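Local coordinates for erythrocyte membrane protein 1 (PDB 2XU0), which probably mediates adhesion to host cell-surface receptors, this chain being the N-terminal segment and first Duffy-binding-like domain of a malaria-parasite surface protein associated with rosetting, at residues A[23-28]-A[278-283]; A[17-22]-A[435-440]; A[151-157]-A[224-228]; A[45-50]-A[259-263]. The protein carries 10 engineered substitutions. All blocks are in the same frame, centred on the assembly; numbering follows the deposited sequence. Where two conformers were deposited one is given.

In the fold
Four contacts nest one inside another along the chain, and none cross. Contact 2 closes the widest loop, pinning 17-22, ahead of helix 22-39, to the end of helix 429-437 in the C-terminal subdomain. Contact 1 follows immediately and joins the first turns of helix 22-39 to strand 279-281; the two meet through a salt bridge from R23 to E17. Further on, contact 4 ties the loop 45-50 to helix 249-268. Contacts 2, 1 and 4 thus fasten the N-terminal part at successive points. Contact 3, innermost and internal to the Duffy-binding domain, holds the start of helix 154-175 against helix 216-231 and touches contact 4 through A154 and H155; its centre is about 40 Å from that of contact 2.

Contact 1: residues A[23-28]-A[278-283]; sequences RNVLEN and YFRKGS
The carbonyl oxygen of F279 is gripped by both terminal nitrogens of R23, NH1 at 2.9 Å and NH2 at 2.8 Å from F279 O. They reach the oxygen from opposite faces of its carbonyl plane, while the oxygen itself lies in the guanidinium plane, at its end. R23 gets there by setting CG anti to the backbone N (chi1 -173°) and bending at CD, and its NH1 also gives a weak bond to Y278 OH. That hydroxyl points its own bond at E27 OE2, at the edge of the tyrosine ring, but the very short modelled distance makes the detail doubtful. E27 is held further by T304 and Y305, an arrangement that would fix a buried carboxylate.

N24, next to R23, and N28 one turn later bind the backbone of K281. K281 N donates to N24 OD1 at 3.0 Å, from above the amide plane, and the N24 amide nitrogen goes to S18 O. N28 ND2 meets a lone pair of K281 O at 2.8 Å, in plane. Separately, N28 OD1 accepts from the side chain of R280, 2.8 Å from NH2. A water bonded to N24 O, K281 O and R280 NE fills out this network.

The strand crosses the helix at 79°, the short axes 7.8 Å apart, and pairs antiparallel with 287-289 in a two-stranded hairpin; helix 186-204 packs on R23, Y278 and F279, and helix 311-338 lies against R23 and L26.

Contact 2: residues A[17-22]-A[435-440]; sequences ESHKSA and LLNNGK
N438 ND2 approaches K20 O from well above the carbonyl plane, 60° out of it, so this 3.1 Å bond uses no lone pair direction even though the oxygen lies close to the asparagine's own amide plane. The same oxygen is pressed by a methyl group, L435 CD2, at 3.2 Å. Next to it is a weak backbone-to-backbone bond, A22 N to L435 O. Otherwise polar groups tend to meet through water: one water accepts from S18 N and donates to N438 O, and another accepts from K440 N and donates weakly to E17 OE2.

Residues 17-22 are shaped by their own turn. S18 to S21 form a type I beta turn, and S18 OG accepts from K20 N at 3.0 Å, which makes an ST turn. S21 then serves as N-cap of helix 22-39, its OG taking the N-H of N24. With chi1 at 71°, that hydroxyl stands between the backbone N and the carbonyl carbon, from where it also donates to the anti lone pair of E17 OE2 at 2.7 Å. On the other side of the contact the helix 429-437 is ending, and N438 and G439 lead out of it.

E17 crosses the K440 side chain at about a right angle, its OE1 3.5 Å from K440 CE. The two charges remain 4.4 Å apart from OE1 to NZ, beyond a salt bridge, and E17 OE1 forms a salt bridge with R23 instead. A22 CB packs at 3.8 Å on L435 CB, and also on L436 CD2.

Contact 3: residues A[151-157]-A[224-228]; sequences TNTAHDL and VFKKI. Engineered in segment 151-157: A154 (natural residue Thr).
K227 NZ ends at two oxygens, T151 O at 3.2 Å and N152 OD1 at 3.1 Å, lying above the carbonyl plane of each by more than 40°. The lysine spans the gap as an extended chain, with CG anti to its carbonyl carbon, and its CD and CE lie along the two acceptors. It bonds the two residues ahead of T153, the N-cap of helix 154-175, where T153 and D156 form a capping box: D156 N gives to T153 OG1, and T153 N returns a bond to D156 OD2. The carboxylate oxygen takes N152 N as well, at 3.0 Å, so D156 holds the two peptides ahead of the helix in place while its side chain stays clear of K227. N152 ND2 is fixed separately by K149 O, and T151 OG1 by N148.

Deeper in, the contact is apolar. L157 directs CG away from its backbone N (chi1 178°) and turns its branches at chi2 65°, which brings CD2 obliquely against the F225 ring, 3.4 Å from CZ, while CB rests on V224 CG1. T151 CG2 meets V224 CG2 at 3.8 Å. F225 in turn stands edge-to-face to W256 of helix 249-268, which also touches L157 and the engineered A154. At the start of helix 154-175, I228 CG1 lies 3.6 Å from A154 N.

Contact 4: residues A[45-50]-A[259-263]; sequences EQQLKG and INREQ
The amide of N260 binds two backbone groups of the loop at once, ND2 giving to L48 O at 3.0 Å and OD1 accepting from G50 N at 2.8 Å. The first bond is nearly straight (170°), and L48 O lies in the plane of the N260 amide; the second arrives on a lone pair of OD1. Such a two-sided hold fixes the rotation of the carboxamide, and the same ND2 is also taken by W256 O one turn earlier in its own helix. Next along, Q263 NE2 donates to G50 O at 2.9 Å, so that three backbone groups of L48 and G50 are bound by two side chains of one helix. Here two side-chain amides of helix 249-268 thus take the backbone of the irregular 45-50 loop.

Outside these bonds, I259 carries the packing. Its CD1 sits on E45 CG at 3.8 Å and on L48 CB at 3.9 Å, crossing the leucine at about a right angle, while CG2 lies against K49 CD at 3.8 Å, crossing the aliphatic part of that bent lysine at a slant.

The loop follows helix 22-39 and lies over helix 249-268, which is kinked where the backbone N-H groups of E262 and Q263 make no bond to the preceding turn. L48 reaches L252, D255 and W256 of that helix, and L158 of helix 154-175 touches N260 and Q263.

Contact 1: residues A[23-28]-A[278-283]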
# COMPACT_ATOMS: atom_id res chain seq x y z
N ARG A 23 6.09 1.10 -7.95
CA ARG A 23 6.46 2.15 -7.01
C ARG A 23 7.41 3.15 -7.65
O ARG A 23 7.18 4.35 -7.53
CB ARG A 23 7.05 1.58 -5.69
CG ARG A 23 7.29 2.70 -4.64
CD ARG A 23 7.83 2.19 -3.29
NE ARG A 23 9.16 1.57 -3.42
CZ ARG A 23 10.31 2.24 -3.41
NH1 ARG A 23 10.32 3.57 -3.29
NH2 ARG A 23 11.46 1.60 -3.55
N ASN A 24 8.48 2.69 -8.30
CA ASN A 24 9.44 3.57 -8.95
C ASN A 24 8.84 4.37 -10.09
O ASN A 24 9.05 5.58 -10.18
CB ASN A 24 10.72 2.78 -9.41
CG ASN A 24 11.66 2.54 -8.28
OD1 ASN A 24 11.77 3.36 -7.38
ND2 ASN A 24 12.34 1.40 -8.27
N VAL A 25 8.05 3.70 -10.94
CA VAL A 25 7.41 4.40 -12.08
C VAL A 25 6.40 5.45 -11.57
O VAL A 25 6.40 6.56 -12.06
CB VAL A 25 6.80 3.39 -13.09
CG1 VAL A 25 5.85 4.06 -14.08
CG2 VAL A 25 7.91 2.62 -13.81
N LEU A 26 5.60 5.12 -10.54
CA LEU A 26 4.59 6.06 -10.04
C LEU A 26 5.25 7.24 -9.34
O LEU A 26 4.79 8.37 -9.52
CB LEU A 26 3.54 5.36 -9.12
CG LEU A 26 2.73 4.19 -9.72
CD1 LEU A 26 2.06 3.36 -8.61
CD2 LEU A 26 1.71 4.67 -10.70
N GLU A 27 6.31 6.99 -8.55
CA GLU A 27 7.10 8.02 -7.85
C GLU A 27 7.69 9.01 -8.89
O GLU A 27 7.71 10.23 -8.68
CB GLU A 27 8.26 7.37 -7.09
CG GLU A 27 7.91 6.87 -5.70
CD GLU A 27 7.91 7.92 -4.63
OE1 GLU A 27 7.86 9.13 -4.96
OE2 GLU A 27 7.89 7.54 -3.44
N ASN A 28 8.13 8.47 -10.01
CA ASN A 28 8.67 9.32 -11.07
C ASN A 28 7.63 10.22 -11.70
O ASN A 28 7.93 11.38 -12.01
CB ASN A 28 9.51 8.56 -12.05
CG ASN A 28 10.86 8.21 -11.49
OD1 ASN A 28 11.62 9.08 -11.07
ND2 ASN A 28 11.17 6.93 -11.43
N TYR A 278 14.74 5.96 2.75
CA TYR A 278 13.85 5.73 1.60
C TYR A 278 14.69 5.65 0.33
O TYR A 278 15.53 6.51 0.09
CB TYR A 278 12.82 6.86 1.47
CG TYR A 278 11.71 6.54 0.49
CD1 TYR A 278 10.76 5.57 0.77
CD2 TYR A 278 11.60 7.23 -0.72
CE1 TYR A 278 9.75 5.25 -0.14
CE2 TYR A 278 10.56 6.96 -1.61
CZ TYR A 278 9.64 5.97 -1.31
OH TYR A 278 8.66 5.61 -2.20
N PHE A 279 14.45 4.62 -0.48
CA PHE A 279 15.18 4.48 -1.73
C PHE A 279 14.22 4.41 -2.88
O PHE A 279 13.20 3.71 -2.81
CB PHE A 279 16.05 3.20 -1.73
CG PHE A 279 17.14 3.10 -0.70
CD1 PHE A 279 18.47 3.29 -1.06
CD2 PHE A 279 16.85 2.75 0.61
CE1 PHE A 279 19.49 3.13 -0.11
CE2 PHE A 279 17.88 2.61 1.56
CZ PHE A 279 19.19 2.81 1.19
N ARG A 280 14.57 5.08 -3.98
CA ARG A 280 13.80 5.05 -5.23
C ARG A 280 14.74 5.27 -6.40
O ARG A 280 15.83 5.81 -6.21
CB ARG A 280 12.62 6.06 -5.23
CG ARG A 280 12.97 7.47 -4.79
CD ARG A 280 11.96 8.48 -5.26
NE ARG A 280 12.07 8.65 -6.70
CZ ARG A 280 12.77 9.61 -7.29
NH1 ARG A 280 13.36 10.55 -6.57
NH2 ARG A 280 12.85 9.65 -8.61
N LYS A 281 14.36 4.79 -7.59
CA LYS A 281 15.18 4.90 -8.80
C LYS A 281 14.52 5.74 -9.85
O LYS A 281 13.30 5.74 -9.96
CB LYS A 281 15.50 3.52 -9.40
CG LYS A 281 16.37 2.67 -8.50
CD LYS A 281 16.73 1.37 -9.14
CE LYS A 281 17.47 0.51 -8.15
NZ LYS A 281 17.72 -0.84 -8.70
N GLY A 282 15.34 6.45 -10.61
CA GLY A 282 14.88 7.22 -11.76
C GLY A 282 14.69 6.29 -12.93
O GLY A 282 15.09 5.12 -12.89
N SER A 283 14.11 6.81 -14.00
CA SER A 283 13.86 6.09 -15.25
C SER A 283 15.15 5.57 -15.89
O SER A 283 15.12 4.59 -16.62
CB SER A 283 13.13 7.01 -16.23
OG SER A 283 11.99 7.56 -15.60
O HOH W 1 11.22 6.76 -8.58

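Contact 2: residues A[17-22]-A[435-440]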
# COMPACT_ATOMS: atom_id res chain seq x y z
N GLU A 17 15.79 -3.83 -6.46
CA GLU A 17 14.42 -3.52 -6.89
C GLU A 17 14.47 -2.86 -8.28
O GLU A 17 15.21 -1.89 -8.48
CB GLU A 17 13.72 -2.58 -5.89
CG GLU A 17 12.33 -2.15 -6.35
CD GLU A 17 11.52 -1.24 -5.44
OE1 GLU A 17 11.86 -1.13 -4.24
OE2 GLU A 17 10.53 -0.65 -5.93
N SER A 18 13.67 -3.38 -9.24
CA SER A 18 13.59 -2.88 -10.62
C SER A 18 13.28 -1.38 -10.72
O SER A 18 12.35 -0.88 -10.07
CB SER A 18 12.54 -3.64 -11.40
OG SER A 18 12.48 -3.19 -12.75
N HIS A 19 14.00 -0.68 -11.62
CA HIS A 19 13.74 0.74 -11.86
C HIS A 19 12.35 0.85 -12.56
O HIS A 19 11.80 1.93 -12.66
CB HIS A 19 14.86 1.34 -12.75
CG HIS A 19 14.78 0.90 -14.18
ND1 HIS A 19 15.13 -0.40 -14.57
CD2 HIS A 19 14.34 1.58 -15.27
CE1 HIS A 19 14.93 -0.44 -15.88
NE2 HIS A 19 14.44 0.72 -16.34
N LYS A 20 11.81 -0.29 -13.02
CA LYS A 20 10.48 -0.39 -13.64
C LYS A 20 9.44 -1.03 -12.72
O LYS A 20 8.41 -1.51 -13.20
CB LYS A 20 10.55 -1.06 -15.03
CG LYS A 20 11.08 -0.16 -16.13
CD LYS A 20 11.18 -0.94 -17.43
CE LYS A 20 11.80 -0.14 -18.55
NZ LYS A 20 12.25 -1.01 -19.67
N SER A 21 9.66 -0.99 -11.38
CA SER A 21 8.65 -1.46 -10.41
C SER A 21 7.58 -0.38 -10.43
O SER A 21 7.89 0.78 -10.78
CB SER A 21 9.26 -1.56 -9.00
OG SER A 21 9.52 -0.28 -8.44
N ALA A 22 6.32 -0.73 -10.10
CA ALA A 22 5.23 0.26 -10.10
C ALA A 22 5.53 1.38 -9.17
O ALA A 22 5.27 2.50 -9.54
CB ALA A 22 3.88 -0.39 -9.73
N LEU A 435 4.45 -3.74 -14.46
CA LEU A 435 5.03 -2.94 -13.37
C LEU A 435 4.80 -3.64 -12.02
O LEU A 435 5.69 -3.64 -11.16
CB LEU A 435 4.41 -1.53 -13.34
CG LEU A 435 4.56 -0.64 -14.59
CD1 LEU A 435 4.03 0.78 -14.32
CD2 LEU A 435 5.99 -0.66 -15.16
N LEU A 436 3.61 -4.26 -11.84
CA LEU A 436 3.28 -4.98 -10.62
C LEU A 436 4.17 -6.21 -10.49
O LEU A 436 4.68 -6.46 -9.39
CB LEU A 436 1.78 -5.35 -10.52
CG LEU A 436 0.78 -4.17 -10.52
CD1 LEU A 436 -0.62 -4.69 -10.44
CD2 LEU A 436 1.07 -3.15 -9.38
N ASN A 437 4.41 -6.92 -11.60
CA ASN A 437 5.35 -8.06 -11.68
C ASN A 437 6.75 -7.65 -11.23
O ASN A 437 7.48 -8.46 -10.65
CB ASN A 437 5.48 -8.57 -13.15
CG ASN A 437 4.25 -9.29 -13.65
OD1 ASN A 437 3.30 -9.51 -12.89
ND2 ASN A 437 4.20 -9.62 -14.95
N ASN A 438 7.11 -6.40 -11.49
CA ASN A 438 8.44 -5.86 -11.22
C ASN A 438 8.67 -5.37 -9.82
O ASN A 438 9.76 -4.88 -9.55
CB ASN A 438 8.75 -4.73 -12.19
CG ASN A 438 8.90 -5.17 -13.61
OD1 ASN A 438 9.32 -6.28 -13.88
ND2 ASN A 438 8.60 -4.26 -14.53
N GLY A 439 7.66 -5.45 -8.95
CA GLY A 439 7.78 -4.95 -7.58
C GLY A 439 8.84 -5.66 -6.76
O GLY A 439 9.22 -6.78 -7.08
N LYS A 440 9.33 -5.01 -5.69
CA LYS A 440 10.36 -5.61 -4.82
C LYS A 440 10.01 -7.07 -4.42
O LYS A 440 10.78 -8.01 -4.70
CB LYS A 440 10.57 -4.72 -3.58
CG LYS A 440 11.79 -5.09 -2.73
CD LYS A 440 11.82 -4.32 -1.40
CE LYS A 440 12.69 -3.09 -1.47
NZ LYS A 440 12.87 -2.44 -0.14
O HOH W 2 8.52 -2.36 -5.30
O HOH W 3 12.13 -5.75 -8.55

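Contact 3: residues A[151-157]-A[224-228]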
# COMPACT_ATOMS: atom_id res chain seq x y z
N THR A 151 -10.18 24.69 17.53
CA THR A 151 -9.51 24.42 16.25
C THR A 151 -10.01 25.41 15.18
O THR A 151 -11.05 25.17 14.57
CB THR A 151 -9.67 22.93 15.87
OG1 THR A 151 -9.56 22.12 17.04
CG2 THR A 151 -8.63 22.48 14.84
N ASN A 152 -9.26 26.53 14.97
CA ASN A 152 -9.67 27.60 14.05
C ASN A 152 -8.63 28.06 13.04
O ASN A 152 -9.01 28.72 12.06
CB ASN A 152 -10.13 28.84 14.85
CG ASN A 152 -11.07 28.54 15.97
OD1 ASN A 152 -12.27 28.36 15.77
ND2 ASN A 152 -10.54 28.44 17.18
N THR A 153 -7.34 27.82 13.28
CA THR A 153 -6.29 28.29 12.38
C THR A 153 -5.51 27.14 11.73
O THR A 153 -5.60 26.00 12.18
CB THR A 153 -5.30 29.20 13.13
OG1 THR A 153 -4.59 28.43 14.10
CG2 THR A 153 -5.98 30.42 13.78
N ALA A 154 -4.69 27.49 10.72
CA ALA A 154 -3.77 26.59 10.01
C ALA A 154 -2.78 25.96 10.99
O ALA A 154 -2.41 24.80 10.82
CB ALA A 154 -3.03 27.36 8.94
N HIS A 155 -2.39 26.71 12.05
CA HIS A 155 -1.48 26.22 13.09
C HIS A 155 -2.18 25.21 13.96
O HIS A 155 -1.57 24.22 14.34
CB HIS A 155 -0.93 27.37 13.95
CG HIS A 155 -0.44 28.53 13.15
ND1 HIS A 155 -1.14 29.72 13.11
CD2 HIS A 155 0.64 28.63 12.34
CE1 HIS A 155 -0.46 30.51 12.30
NE2 HIS A 155 0.62 29.90 11.81
N ASP A 156 -3.48 25.45 14.28
CA ASP A 156 -4.26 24.52 15.11
C ASP A 156 -4.43 23.19 14.39
O ASP A 156 -4.32 22.15 15.02
CB ASP A 156 -5.65 25.09 15.48
CG ASP A 156 -5.63 26.37 16.30
OD1 ASP A 156 -4.68 26.56 17.09
OD2 ASP A 156 -6.57 27.18 16.16
N LEU A 157 -4.67 23.22 13.07
CA LEU A 157 -4.83 22.02 12.25
C LEU A 157 -3.51 21.25 12.15
O LEU A 157 -3.49 20.05 12.40
CB LEU A 157 -5.34 22.39 10.86
CG LEU A 157 -5.52 21.23 9.87
CD1 LEU A 157 -6.60 20.28 10.34
CD2 LEU A 157 -5.79 21.74 8.49
N VAL A 224 -12.92 23.10 10.05
CA VAL A 224 -11.61 23.74 10.28
C VAL A 224 -11.17 24.56 9.06
O VAL A 224 -10.74 25.70 9.21
CB VAL A 224 -10.51 22.75 10.72
CG1 VAL A 224 -9.20 23.47 11.03
CG2 VAL A 224 -10.95 21.96 11.93
N PHE A 225 -11.33 23.99 7.85
CA PHE A 225 -10.95 24.67 6.61
C PHE A 225 -11.83 25.87 6.23
O PHE A 225 -11.35 26.76 5.52
CB PHE A 225 -10.71 23.67 5.48
CG PHE A 225 -9.31 23.08 5.45
CD1 PHE A 225 -8.23 23.82 4.97
CD2 PHE A 225 -9.09 21.76 5.81
CE1 PHE A 225 -6.95 23.27 4.91
CE2 PHE A 225 -7.81 21.19 5.70
CZ PHE A 225 -6.75 21.95 5.25
N LYS A 226 -13.08 25.92 6.73
CA LYS A 226 -14.01 27.05 6.54
C LYS A 226 -13.52 28.24 7.40
O LYS A 226 -13.41 29.37 6.92
CB LYS A 226 -15.44 26.62 6.91
CG LYS A 226 -16.51 27.66 6.55
CD LYS A 226 -17.91 27.12 6.80
CE LYS A 226 -18.98 28.14 6.52
NZ LYS A 226 -20.32 27.65 6.94
N LYS A 227 -13.14 27.95 8.67
CA LYS A 227 -12.55 28.88 9.62
C LYS A 227 -11.25 29.46 9.05
O LYS A 227 -11.11 30.68 9.02
CB LYS A 227 -12.28 28.19 10.97
CG LYS A 227 -13.55 27.82 11.70
CD LYS A 227 -13.27 26.94 12.87
CE LYS A 227 -14.47 26.77 13.77
NZ LYS A 227 -14.12 26.00 14.98
N ILE A 228 -10.34 28.59 8.55
CA ILE A 228 -9.06 29.01 7.94
C ILE A 228 -9.33 29.98 6.80
O ILE A 228 -8.72 31.05 6.79
CB ILE A 228 -8.13 27.80 7.53
CG1 ILE A 228 -7.69 26.99 8.76
CG2 ILE A 228 -6.89 28.29 6.75
CD1 ILE A 228 -7.16 25.56 8.47

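Contact 4: residues A[45-50]-A[259-263]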
# COMPACT_ATOMS: atom_id res chain seq x y z
N GLU A 45 1.15 31.85 0.68
CA GLU A 45 1.73 30.65 1.31
C GLU A 45 1.84 30.69 2.82
O GLU A 45 1.41 29.77 3.50
CB GLU A 45 3.10 30.35 0.70
CG GLU A 45 3.02 29.57 -0.60
CD GLU A 45 4.27 28.82 -1.03
OE1 GLU A 45 5.20 28.67 -0.20
OE2 GLU A 45 4.30 28.36 -2.20
N GLN A 46 2.39 31.79 3.35
CA GLN A 46 2.63 32.00 4.77
C GLN A 46 1.38 32.01 5.65
O GLN A 46 1.49 31.71 6.84
CB GLN A 46 3.53 33.24 5.03
CG GLN A 46 4.60 33.54 3.95
CD GLN A 46 4.06 34.08 2.63
OE1 GLN A 46 2.91 34.53 2.51
NE2 GLN A 46 4.88 33.99 1.59
N GLN A 47 0.20 32.29 5.06
CA GLN A 47 -1.09 32.30 5.78
C GLN A 47 -1.60 30.86 6.03
O GLN A 47 -2.47 30.66 6.88
CB GLN A 47 -2.16 33.10 4.99
CG GLN A 47 -2.17 34.59 5.29
CD GLN A 47 -1.14 35.32 4.49
OE1 GLN A 47 0.02 35.46 4.89
NE2 GLN A 47 -1.53 35.82 3.33
N LEU A 48 -1.07 29.89 5.26
CA LEU A 48 -1.41 28.47 5.32
C LEU A 48 -0.30 27.70 6.02
O LEU A 48 -0.51 26.56 6.43
CB LEU A 48 -1.64 27.91 3.91
CG LEU A 48 -2.84 28.43 3.10
CD1 LEU A 48 -2.99 27.64 1.85
CD2 LEU A 48 -4.14 28.36 3.90
N LYS A 49 0.88 28.33 6.15
CA LYS A 49 2.03 27.75 6.82
C LYS A 49 1.75 27.60 8.31
O LYS A 49 1.33 28.55 8.97
CB LYS A 49 3.29 28.59 6.56
CG LYS A 49 4.58 27.96 7.10
CD LYS A 49 5.37 27.23 6.01
CE LYS A 49 6.76 26.87 6.47
NZ LYS A 49 6.76 25.87 7.58
N GLY A 50 1.93 26.38 8.80
CA GLY A 50 1.70 26.05 10.20
C GLY A 50 2.96 26.14 11.04
O GLY A 50 4.00 25.59 10.67
N ILE A 259 2.11 22.92 1.42
CA ILE A 259 2.86 23.83 2.26
C ILE A 259 3.38 23.18 3.53
O ILE A 259 4.53 23.42 3.91
CB ILE A 259 2.06 25.15 2.50
CG1 ILE A 259 2.07 26.03 1.22
CG2 ILE A 259 2.62 25.95 3.70
CD1 ILE A 259 0.78 26.91 1.05
N ASN A 260 2.58 22.31 4.16
CA ASN A 260 2.96 21.70 5.42
C ASN A 260 3.48 20.29 5.34
O ASN A 260 3.84 19.73 6.37
CB ASN A 260 1.79 21.79 6.41
CG ASN A 260 1.44 23.22 6.76
OD1 ASN A 260 2.09 23.85 7.58
ND2 ASN A 260 0.47 23.77 6.06
N ARG A 261 3.51 19.68 4.14
CA ARG A 261 3.91 18.28 3.97
C ARG A 261 5.27 17.92 4.56
O ARG A 261 5.44 16.82 5.05
CB ARG A 261 3.77 17.79 2.51
CG ARG A 261 4.78 18.41 1.54
CD ARG A 261 4.48 18.05 0.10
NE ARG A 261 4.76 16.65 -0.21
CZ ARG A 261 5.93 16.17 -0.62
NH1 ARG A 261 6.97 16.99 -0.75
NH2 ARG A 261 6.07 14.89 -0.91
N GLU A 262 6.23 18.86 4.52
CA GLU A 262 7.58 18.65 5.03
C GLU A 262 7.60 18.38 6.53
O GLU A 262 8.22 17.41 6.93
CB GLU A 262 8.48 19.82 4.65
CG GLU A 262 9.91 19.60 5.09
CD GLU A 262 10.81 20.79 4.86
OE1 GLU A 262 11.42 21.27 5.84
OE2 GLU A 262 10.91 21.24 3.70
N GLN A 263 6.93 19.22 7.34
CA GLN A 263 6.82 19.06 8.81
C GLN A 263 6.03 17.80 9.13
O GLN A 263 6.40 17.04 10.04
CB GLN A 263 6.06 20.24 9.45
CG GLN A 263 6.52 21.62 9.07
CD GLN A 263 5.68 22.65 9.77
OE1 GLN A 263 5.74 22.80 11.00
NE2 GLN A 263 4.86 23.37 9.00